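Alpha/beta hydrolase (PDB 6KMO) probably hydrolyses carboxylic ester bonds as an esterase or lipase, in keeping with its alpha/beta hydrolase fold. Local coordinates at residues G175-S180 against Y203-W208; F102-G107 against R120-L125; E268-T273 against T298-N303. The protein carries 2 engineered substitutions. All blocks are in the same frame, centred on the assembly; numbering follows the deposited sequence. Where two conformers were deposited one is given.

Interaction 1 (G175-S180 against Y203-W208)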
loop_
_atom_site.group_PDB
_atom_site.type_symbol
_atom_site.label_atom_id
_atom_site.label_comp_id
_atom_site.label_asym_id
_atom_site.label_seq_id
_atom_site.Cartn_x
_atom_site.Cartn_y
_atom_site.Cartn_z
ATOM N N GLY A 175 -14.672 3.244 -12.941
ATOM C CA GLY A 175 -13.840 3.862 -11.933
ATOM C C GLY A 175 -13.298 5.208 -12.397
ATOM O O GLY A 175 -13.424 5.595 -13.553
ATOM N N LEU A 176 -12.654 5.904 -11.459
ATOM C CA LEU A 176 -11.995 7.175 -11.717
ATOM C C LEU A 176 -10.594 7.093 -11.147
ATOM O O LEU A 176 -10.434 6.812 -9.957
ATOM C CB LEU A 176 -12.749 8.326 -11.043
ATOM C CG LEU A 176 -14.211 8.546 -11.421
ATOM C CD1 LEU A 176 -14.819 9.668 -10.594
ATOM C CD2 LEU A 176 -14.376 8.845 -12.899
ATOM N N VAL A 177 -9.588 7.348 -11.979
ATOM C CA VAL A 177 -8.185 7.220 -11.583
ATOM C C VAL A 177 -7.417 8.432 -12.080
ATOM O O VAL A 177 -7.623 8.903 -13.203
ATOM C CB VAL A 177 -7.560 5.941 -12.174
ATOM C CG1 VAL A 177 -6.090 5.822 -11.793
ATOM C CG2 VAL A 177 -8.330 4.687 -11.721
ATOM N N GLY A 178 -6.500 8.939 -11.263
ATOM C CA GLY A 178 -5.652 10.030 -11.716
ATOM C C GLY A 178 -4.540 10.305 -10.731
ATOM O O GLY A 178 -4.664 10.037 -9.535
ATOM N N ASN A 179 -3.464 10.890 -11.261
ATOM C CA ASN A 179 -2.286 11.245 -10.462
ATOM C C ASN A 179 -2.176 12.755 -10.306
ATOM O O ASN A 179 -2.352 13.501 -11.274
ATOM C CB ASN A 179 -0.982 10.725 -11.093
ATOM C CG ASN A 179 -0.755 11.217 -12.514
ATOM O OD1 ASN A 179 -1.590 11.007 -13.399
ATOM N ND2 ASN A 179 0.392 11.844 -12.754
ATOM N N SER A 180 -1.908 13.199 -9.074
ATOM C CA SER A 180 -1.557 14.599 -8.812
ATOM C C SER A 180 -2.780 15.491 -9.029
ATOM O O SER A 180 -3.810 15.277 -8.381
ATOM C CB SER A 180 -0.342 14.989 -9.640
ATOM O OG SER A 180 0.662 13.987 -9.560
ATOM N N TYR A 203 -15.309 3.025 -8.003
ATOM C CA TYR A 203 -14.088 3.160 -7.219
ATOM C C TYR A 203 -13.295 4.343 -7.732
ATOM O O TYR A 203 -13.238 4.578 -8.941
ATOM C CB TYR A 203 -13.222 1.902 -7.341
ATOM C CG TYR A 203 -12.268 1.640 -6.198
ATOM C CD1 TYR A 203 -12.750 1.467 -4.919
ATOM C CD2 TYR A 203 -10.899 1.500 -6.414
ATOM C CE1 TYR A 203 -11.886 1.198 -3.861
ATOM C CE2 TYR A 203 -10.034 1.232 -5.370
ATOM C CZ TYR A 203 -10.529 1.088 -4.095
ATOM O OH TYR A 203 -9.664 0.780 -3.060
ATOM N N ASN A 204 -12.668 5.062 -6.812
ATOM C CA ASN A 204 -11.728 6.131 -7.117
ATOM C C ASN A 204 -10.332 5.700 -6.687
ATOM O O ASN A 204 -10.155 5.162 -5.590
ATOM C CB ASN A 204 -12.044 7.374 -6.292
ATOM C CG ASN A 204 -13.331 8.028 -6.660
ATOM O OD1 ASN A 204 -13.790 7.947 -7.798
ATOM N ND2 ASN A 204 -13.913 8.731 -5.705
ATOM N N VAL A 205 -9.338 5.995 -7.511
ATOM C CA VAL A 205 -7.937 5.862 -7.130
ATOM C C VAL A 205 -7.287 7.221 -7.319
ATOM O O VAL A 205 -7.122 7.698 -8.448
ATOM C CB VAL A 205 -7.190 4.781 -7.915
ATOM C CG1 VAL A 205 -5.763 4.715 -7.402
ATOM C CG2 VAL A 205 -7.866 3.426 -7.787
ATOM N N MET A 206 -6.932 7.858 -6.213
ATOM C CA MET A 206 -6.286 9.166 -6.200
ATOM C C MET A 206 -4.815 8.935 -5.892
ATOM O O MET A 206 -4.452 8.613 -4.753
ATOM C CB MET A 206 -6.948 10.080 -5.162
ATOM C CG MET A 206 -8.412 10.391 -5.438
ATOM S SD MET A 206 -9.371 11.300 -4.096
ATOM C CE MET A 206 -8.490 12.891 -4.091
ATOM N N LEU A 207 -3.974 9.077 -6.909
ATOM C CA LEU A 207 -2.539 8.798 -6.795
ATOM C C LEU A 207 -1.840 10.112 -6.479
ATOM O O LEU A 207 -1.846 11.042 -7.294
ATOM C CB LEU A 207 -1.999 8.193 -8.087
ATOM C CG LEU A 207 -2.624 6.850 -8.487
ATOM C CD1 LEU A 207 -2.156 6.474 -9.879
ATOM C CD2 LEU A 207 -2.292 5.771 -7.498
ATOM N N TRP A 208 -1.262 10.186 -5.281
ATOM C CA TRP A 208 -0.543 11.349 -4.765
ATOM C C TRP A 208 -1.252 12.656 -5.167
ATOM O O TRP A 208 -0.669 13.510 -5.859
ATOM C CB TRP A 208 0.939 11.334 -5.144
ATOM C CG TRP A 208 1.236 10.907 -6.540
ATOM C CD1 TRP A 208 1.439 11.738 -7.597
ATOM C CD2 TRP A 208 1.341 9.566 -7.054
ATOM N NE1 TRP A 208 1.634 11.011 -8.746
ATOM C CE2 TRP A 208 1.597 9.677 -8.433
ATOM C CE3 TRP A 208 1.230 8.289 -6.496
ATOM C CZ2 TRP A 208 1.738 8.562 -9.254
ATOM C CZ3 TRP A 208 1.372 7.182 -7.331
ATOM C CH2 TRP A 208 1.627 7.336 -8.682
#

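Interaction 2 (F102-G107 against R120-L125)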
loop_
_atom_site.group_PDB
_atom_site.type_symbol
_atom_site.label_atom_id
_atom_site.label_comp_id
_atom_site.label_asym_id
_atom_site.label_seq_id
_atom_site.Cartn_x
_atom_site.Cartn_y
_atom_site.Cartn_z
ATOM N N PHE A 102 -11.964 2.429 -16.278
ATOM C CA PHE A 102 -11.724 3.587 -15.437
ATOM C C PHE A 102 -11.377 4.782 -16.312
ATOM O O PHE A 102 -10.609 4.663 -17.272
ATOM C CB PHE A 102 -10.643 3.370 -14.358
ATOM C CG PHE A 102 -9.306 2.933 -14.868
ATOM C CD1 PHE A 102 -8.280 3.838 -15.065
ATOM C CD2 PHE A 102 -9.040 1.592 -15.070
ATOM C CE1 PHE A 102 -7.037 3.419 -15.484
ATOM C CE2 PHE A 102 -7.792 1.166 -15.486
ATOM C CZ PHE A 102 -6.793 2.082 -15.710
ATOM N N MET A 103 -11.933 5.934 -15.979
ATOM C CA MET A 103 -11.455 7.185 -16.550
ATOM C C MET A 103 -10.060 7.441 -15.998
ATOM O O MET A 103 -9.754 7.081 -14.853
ATOM C CB MET A 103 -12.385 8.336 -16.173
ATOM C CG MET A 103 -13.868 8.059 -16.439
ATOM S SD MET A 103 -14.351 7.586 -18.187
ATOM C CE MET A 103 -13.762 9.089 -19.046
ATOM N N PHE A 104 -9.205 8.043 -16.823
ATOM C CA PHE A 104 -7.853 8.380 -16.407
ATOM C C PHE A 104 -7.603 9.865 -16.612
ATOM O O PHE A 104 -7.642 10.354 -17.750
ATOM C CB PHE A 104 -6.757 7.560 -17.089
ATOM C CG PHE A 104 -5.412 7.842 -16.482
ATOM C CD1 PHE A 104 -4.991 7.166 -15.354
ATOM C CD2 PHE A 104 -4.637 8.885 -16.959
ATOM C CE1 PHE A 104 -3.799 7.488 -14.739
ATOM C CE2 PHE A 104 -3.461 9.222 -16.351
ATOM C CZ PHE A 104 -3.030 8.520 -15.235
ATOM N N PHE A 105 -7.333 10.571 -15.507
ATOM C CA PHE A 105 -7.091 12.005 -15.473
ATOM C C PHE A 105 -5.611 12.214 -15.180
ATOM O O PHE A 105 -5.133 11.892 -14.090
ATOM C CB PHE A 105 -7.995 12.647 -14.418
ATOM C CG PHE A 105 -9.454 12.322 -14.595
ATOM C CD1 PHE A 105 -10.053 12.370 -15.845
ATOM C CD2 PHE A 105 -10.229 11.986 -13.512
ATOM C CE1 PHE A 105 -11.396 12.066 -16.005
ATOM C CE2 PHE A 105 -11.572 11.689 -13.667
ATOM C CZ PHE A 105 -12.154 11.723 -14.934
ATOM N N HIS A 106 -4.886 12.751 -16.152
ATOM C CA HIS A 106 -3.450 12.912 -16.023
ATOM C C HIS A 106 -3.094 14.083 -15.114
ATOM O O HIS A 106 -3.872 15.012 -14.905
ATOM C CB HIS A 106 -2.791 13.053 -17.393
ATOM C CG HIS A 106 -2.964 14.387 -18.057
ATOM N ND1 HIS A 106 -2.176 15.470 -17.736
ATOM C CD2 HIS A 106 -3.765 14.793 -19.069
ATOM C CE1 HIS A 106 -2.498 16.490 -18.506
ATOM N NE2 HIS A 106 -3.463 16.109 -19.321
ATOM N N GLY A 107 -1.873 14.028 -14.583
ATOM C CA GLY A 107 -1.305 15.100 -13.802
ATOM C C GLY A 107 -0.386 15.993 -14.611
ATOM O O GLY A 107 -0.279 15.898 -15.832
ATOM N N ARG A 120 3.025 5.080 -20.059
ATOM C CA ARG A 120 3.565 3.918 -19.366
ATOM C C ARG A 120 2.777 3.639 -18.087
ATOM O O ARG A 120 2.407 2.487 -17.803
ATOM C CB ARG A 120 5.048 4.122 -19.081
ATOM C CG ARG A 120 5.768 2.829 -18.714
ATOM C CD ARG A 120 6.581 2.984 -17.449
ATOM N NE ARG A 120 5.746 2.893 -16.250
ATOM C CZ ARG A 120 5.647 3.816 -15.299
ATOM N NH1 ARG A 120 6.249 4.992 -15.372
ATOM N NH2 ARG A 120 4.907 3.531 -14.244
ATOM N N LEU A 121 2.513 4.690 -17.310
ATOM C CA LEU A 121 1.706 4.568 -16.102
ATOM C C LEU A 121 0.326 4.016 -16.418
ATOM O O LEU A 121 -0.166 3.119 -15.728
ATOM C CB LEU A 121 1.594 5.939 -15.430
ATOM C CG LEU A 121 0.569 6.099 -14.307
ATOM C CD1 LEU A 121 0.809 5.111 -13.160
ATOM C CD2 LEU A 121 0.588 7.539 -13.779
ATOM N N ILE A 122 -0.331 4.561 -17.444
ATOM C CA ILE A 122 -1.668 4.091 -17.791
ATOM C C ILE A 122 -1.628 2.618 -18.162
ATOM O O ILE A 122 -2.465 1.828 -17.715
ATOM C CB ILE A 122 -2.272 4.947 -18.914
ATOM C CG1 ILE A 122 -2.486 6.377 -18.432
ATOM C CG2 ILE A 122 -3.580 4.339 -19.379
ATOM C CD1 ILE A 122 -2.678 7.363 -19.551
ATOM N N ARG A 123 -0.671 2.232 -19.000
ATOM C CA ARG A 123 -0.565 0.829 -19.383
ATOM C C ARG A 123 -0.326 -0.060 -18.170
ATOM O O ARG A 123 -0.891 -1.160 -18.078
ATOM C CB ARG A 123 0.552 0.638 -20.416
ATOM C CG ARG A 123 0.228 1.178 -21.806
ATOM C CD ARG A 123 1.422 0.986 -22.714
ATOM N NE ARG A 123 1.192 1.415 -24.085
ATOM C CZ ARG A 123 1.513 0.706 -25.169
ATOM N NH1 ARG A 123 2.025 -0.510 -25.067
ATOM N NH2 ARG A 123 1.282 1.229 -26.365
ATOM N N ASP A 124 0.509 0.381 -17.226
ATOM C CA ASP A 124 0.745 -0.419 -16.028
ATOM C C ASP A 124 -0.555 -0.642 -15.256
ATOM O O ASP A 124 -0.807 -1.740 -14.746
ATOM C CB ASP A 124 1.760 0.272 -15.110
ATOM C CG ASP A 124 3.184 0.166 -15.580
ATOM O OD1 ASP A 124 3.503 -0.646 -16.482
ATOM O OD2 ASP A 124 4.021 0.921 -15.029
ATOM N N LEU A 125 -1.383 0.395 -15.137
ATOM C CA LEU A 125 -2.628 0.265 -14.386
ATOM C C LEU A 125 -3.637 -0.614 -15.116
ATOM O O LEU A 125 -4.375 -1.374 -14.485
ATOM C CB LEU A 125 -3.218 1.656 -14.131
ATOM C CG LEU A 125 -2.440 2.555 -13.150
ATOM C CD1 LEU A 125 -2.881 3.998 -13.322
ATOM C CD2 LEU A 125 -2.601 2.080 -11.715
#

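Interaction 3 (E268-T273 against T298-N303)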
loop_
_atom_site.group_PDB
_atom_site.type_symbol
_atom_site.label_atom_id
_atom_site.label_comp_id
_atom_site.label_asym_id
_atom_site.label_seq_id
_atom_site.Cartn_x
_atom_site.Cartn_y
_atom_site.Cartn_z
ATOM N N GLU A 268 -16.286 4.766 -3.025
ATOM C CA GLU A 268 -15.189 4.066 -2.373
ATOM C C GLU A 268 -13.881 4.487 -3.020
ATOM O O GLU A 268 -13.795 4.621 -4.245
ATOM C CB GLU A 268 -15.378 2.557 -2.471
ATOM C CG GLU A 268 -16.675 2.086 -1.816
ATOM C CD GLU A 268 -16.660 0.644 -1.350
ATOM O OE1 GLU A 268 -15.588 0.054 -1.128
ATOM O OE2 GLU A 268 -17.773 0.089 -1.192
ATOM N N THR A 269 -12.842 4.667 -2.200
ATOM C CA THR A 269 -11.639 5.358 -2.638
ATOM C C THR A 269 -10.375 4.717 -2.093
ATOM O O THR A 269 -10.332 4.265 -0.943
ATOM C CB THR A 269 -11.712 6.828 -2.185
ATOM O OG1 THR A 269 -12.777 7.494 -2.869
ATOM C CG2 THR A 269 -10.448 7.595 -2.470
ATOM N N LEU A 270 -9.341 4.703 -2.934
ATOM C CA LEU A 270 -7.967 4.413 -2.550
ATOM C C LEU A 270 -7.166 5.682 -2.788
ATOM O O LEU A 270 -7.228 6.255 -3.885
ATOM C CB LEU A 270 -7.383 3.286 -3.397
ATOM C CG LEU A 270 -5.873 3.061 -3.240
ATOM C CD1 LEU A 270 -5.506 2.613 -1.834
ATOM C CD2 LEU A 270 -5.396 2.026 -4.231
ATOM N N ILE A 271 -6.404 6.122 -1.782
ATOM C CA ILE A 271 -5.456 7.223 -1.934
ATOM C C ILE A 271 -4.065 6.669 -1.688
ATOM O O ILE A 271 -3.826 6.037 -0.657
ATOM C CB ILE A 271 -5.748 8.361 -0.940
ATOM C CG1 ILE A 271 -7.101 8.988 -1.207
ATOM C CG2 ILE A 271 -4.646 9.414 -1.008
ATOM C CD1 ILE A 271 -7.623 9.895 -0.099
ATOM N N GLN A 272 -3.149 6.891 -2.629
ATOM C CA GLN A 272 -1.729 6.641 -2.382
ATOM C C GLN A 272 -1.038 7.974 -2.152
ATOM O O GLN A 272 -1.287 8.941 -2.876
ATOM C CB GLN A 272 -1.038 5.946 -3.557
ATOM C CG GLN A 272 -1.616 4.585 -3.910
ATOM C CD GLN A 272 -0.694 3.744 -4.774
ATOM O OE1 GLN A 272 0.301 4.235 -5.324
ATOM N NE2 GLN A 272 -1.038 2.465 -4.919
ATOM N N THR A 273 -0.163 8.029 -1.153
ATOM C CA THR A 273 0.681 9.199 -0.962
ATOM C C THR A 273 2.150 8.790 -0.977
ATOM O O THR A 273 2.508 7.637 -0.727
ATOM C CB THR A 273 0.343 9.941 0.333
ATOM O OG1 THR A 273 0.591 9.052 1.418
ATOM C CG2 THR A 273 -1.091 10.458 0.330
ATOM N N THR A 298 -9.247 3.746 1.789
ATOM C CA THR A 298 -7.941 3.217 2.168
ATOM C C THR A 298 -6.911 4.273 1.826
ATOM O O THR A 298 -6.941 4.822 0.719
ATOM C CB THR A 298 -7.641 1.945 1.370
ATOM O OG1 THR A 298 -8.635 0.953 1.643
ATOM C CG2 THR A 298 -6.287 1.379 1.727
ATOM N N VAL A 299 -6.010 4.565 2.765
ATOM C CA VAL A 299 -4.924 5.517 2.537
ATOM C C VAL A 299 -3.605 4.794 2.768
ATOM O O VAL A 299 -3.352 4.301 3.873
ATOM C CB VAL A 299 -5.023 6.739 3.455
ATOM C CG1 VAL A 299 -3.865 7.690 3.198
ATOM C CG2 VAL A 299 -6.358 7.473 3.240
ATOM N N THR A 300 -2.771 4.729 1.731
ATOM C CA THR A 300 -1.486 4.044 1.786
ATOM C C THR A 300 -0.379 5.037 1.479
ATOM O O THR A 300 -0.351 5.622 0.386
ATOM C CB THR A 300 -1.398 2.914 0.758
ATOM O OG1 THR A 300 -2.569 2.096 0.796
ATOM C CG2 THR A 300 -0.174 2.037 1.004
ATOM N N ARG A 301 0.536 5.209 2.421
ATOM C CA ARG A 301 1.743 5.997 2.210
ATOM C C ARG A 301 2.876 5.066 1.798
ATOM O O ARG A 301 3.160 4.087 2.490
ATOM C CB ARG A 301 2.132 6.723 3.500
ATOM C CG ARG A 301 3.405 7.548 3.398
ATOM C CD ARG A 301 3.912 7.998 4.751
ATOM N NE ARG A 301 3.086 9.055 5.305
ATOM C CZ ARG A 301 3.455 9.868 6.283
ATOM N NH1 ARG A 301 4.637 9.712 6.850
ATOM N NH2 ARG A 301 2.639 10.823 6.692
ATOM N N TYR A 302 3.521 5.370 0.678
ATOM C CA TYR A 302 4.666 4.609 0.186
ATOM C C TYR A 302 5.938 5.330 0.619
ATOM O O TYR A 302 6.192 6.473 0.211
ATOM C CB TYR A 302 4.587 4.389 -1.332
ATOM C CG TYR A 302 3.517 3.364 -1.685
ATOM C CD1 TYR A 302 2.187 3.729 -1.751
ATOM C CD2 TYR A 302 3.838 2.035 -1.889
ATOM C CE1 TYR A 302 1.199 2.799 -2.027
ATOM C CE2 TYR A 302 2.850 1.093 -2.179
ATOM C CZ TYR A 302 1.536 1.494 -2.246
ATOM O OH TYR A 302 0.517 0.595 -2.517
ATOM N N ASN A 303 6.717 4.679 1.478
ATOM C CA ASN A 303 7.894 5.341 2.019
ATOM C C ASN A 303 9.035 5.433 1.003
ATOM O O ASN A 303 9.159 4.636 0.072
ATOM C CB ASN A 303 8.366 4.647 3.294
ATOM C CG ASN A 303 7.707 5.177 4.535
ATOM O OD1 ASN A 303 6.786 5.999 4.488
ATOM N ND2 ASN A 303 8.190 4.724 5.683
HETATM O O HOH W 1 -10.589 1.485 -0.546
HETATM O O HOH W 2 -2.201 1.435 -2.315
#

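Interaction 1 (G175-S180 against Y203-W208)
Asn179 and Trp208 meet where two parallel strands end, Asn179 CB approaching the indole obliquely, 3.5 Å from Trp208 NE1. In one of the two conformers of Ser180, its OG lies at the edge of the same ring, near its plane, 3.1 Å from Trp208 CD1. The indole turns back toward these two residues because Trp208 CG lies between its own backbone N and carbonyl carbon (chi1 42°), and Leu207 CB rests over the rim of one ring face. Behind this cluster, five backbone hydrogen bonds zip the strands together in register. The last, Ser180 N to Leu207 O at 2.8 Å, ties the serine backbone to the neighbouring strand. On one side of the sheet Val177 and Val205 lie alongside each other, with Val177 CG2 4.0 Å from Val205 CB. On the other, Asn204 OD1 nestles against the hydrocarbon of Leu176, 3.4 Å from its CB, and finds no polar partner in the model, whereas Asn204 ND2 bonds to Thr269 OG1. Farther out, Asn179 ND2 donates to Asp308 OD1 and His118 NE2, and His307 meets the indole edge-to-face. Ser180 itself has a positive phi (70°) at the N-cap of helix 181-195, within a GxSxG sequence, as at the nucleophile elbow of serine hydrolases. Its OG makes a weak hydrogen bond to Asp308 OD1. Trp208 NE1 points its hydrogen to that same oxygen and is badly angled for Ser180 OG, so the indole borders the probable nucleophile by contact alone.

Interaction 2 (F102-G107 against R120-L125)
Phe104 packs against Ile122 of the helix that follows its strand, in a beta-alpha-beta unit of the alpha/beta hydrolase fold formed by strand 99-105, helix 115-129 and strand 132-136. The strand and helix segments run nearly antiparallel, with axes 10.7 Å apart, and apolar side chains fill the interval. Phe104 extends toward the helix and presents one ring face to Ile122, its first torsion (chi1 -173°) carrying the ring away from the backbone N. Ile122 in turn covers that face with CG1 and extends CD1 to within 3.6 Å of Phe104 CD2. Other parts of the ring meet leucines on adjacent turns, CZ lying 4.0 Å from Leu121 CD2 and CE1 lying 3.9 Å from Leu125 CD1. Phe102, two residues earlier and so on the same side of the strand, crosses Leu125 at about a right angle, with its CZ 3.9 Å from Leu125 CB. Together the two phenylalanines thus seat the helix against the sheet, and Phe104 also touches Asn179 beside the probable nucleophile elbow. The ring and helix also meet in a CH-pi contact, with Ile122 CG1 3.6 Å from the centroid of the Phe104 ring and 11° off its normal.

Interaction 3 (E268-T273 against T298-N303)
Leu270 to Thr273 run parallel to Thr298 to Arg301, the strand axes 4.7 Å apart and inclined by 18°, with five nearly straight backbone hydrogen bonds from Thr298 N to Thr269 O at one end to Tyr302 N to Thr273 O at the other. On the sheet face carrying Leu270, Gln272, Thr298 and Thr300, the leucine crosses Thr298 obliquely and sets CD1 3.8 Å from Thr298 CG2. Next along, the extended chain of Gln272 lies against Tyr302, its CD 3.5 Å from Tyr302 CE1, with the amide and ring planes 40° apart. Gln272 NE2 and Tyr302 OH do not bond directly; a water donates to Tyr302 OH at 2.9 Å, in the plane of the ring, and accepts a weak bond from Gln272 NE2. The amide is fixed further by Tyr309 OH at OE1 and by Ala324 O at NE2, while the tyrosine hydroxyl pairs with Gln327. On the opposite face, which carries Ile271 and Val299, Thr273 OG1 sits 3.5 Å from Arg301 CB, and both side chains turn to Glu284 OE2, the threonine by a hydrogen bond and Arg301 NE by a salt bridge. A second water donates to Thr269 O at 2.8 Å and also bonds to Thr298 OG1. Thr300, Arg301 and Tyr302 pair in an antiparallel ladder with a strand of the second subunit, so the sheet runs on across the interface. Strand 269-274, helix 280-292 and strand 297-302 thus form a beta-alpha-beta unit at the edge of an alpha/beta hydrolase sheet, here placed at the dimer interface.

How the interactions relate
From the N terminus, interaction 2 closes the first and shortest loop, packing helix 115-129 on strand 99-105. Interaction 1 then brings 203-208 back beside 175-180 after helix 181-195, and interaction 3 does the same for 298-303 and 268-273 after helix 280-292. The three loops follow in series; none nests in or crosses another. In space they share one sheet: strand 99-105 neighbours strand 174-179, with Val177 O 2.9 Å from Phe105 N, and strand 203-207 neighbours strand 269-274, with Asn204 O 2.8 Å from Leu270 N. Interaction 1 is therefore the middle link, and the centres of interactions 2 and 3 lie about 16 Å apart.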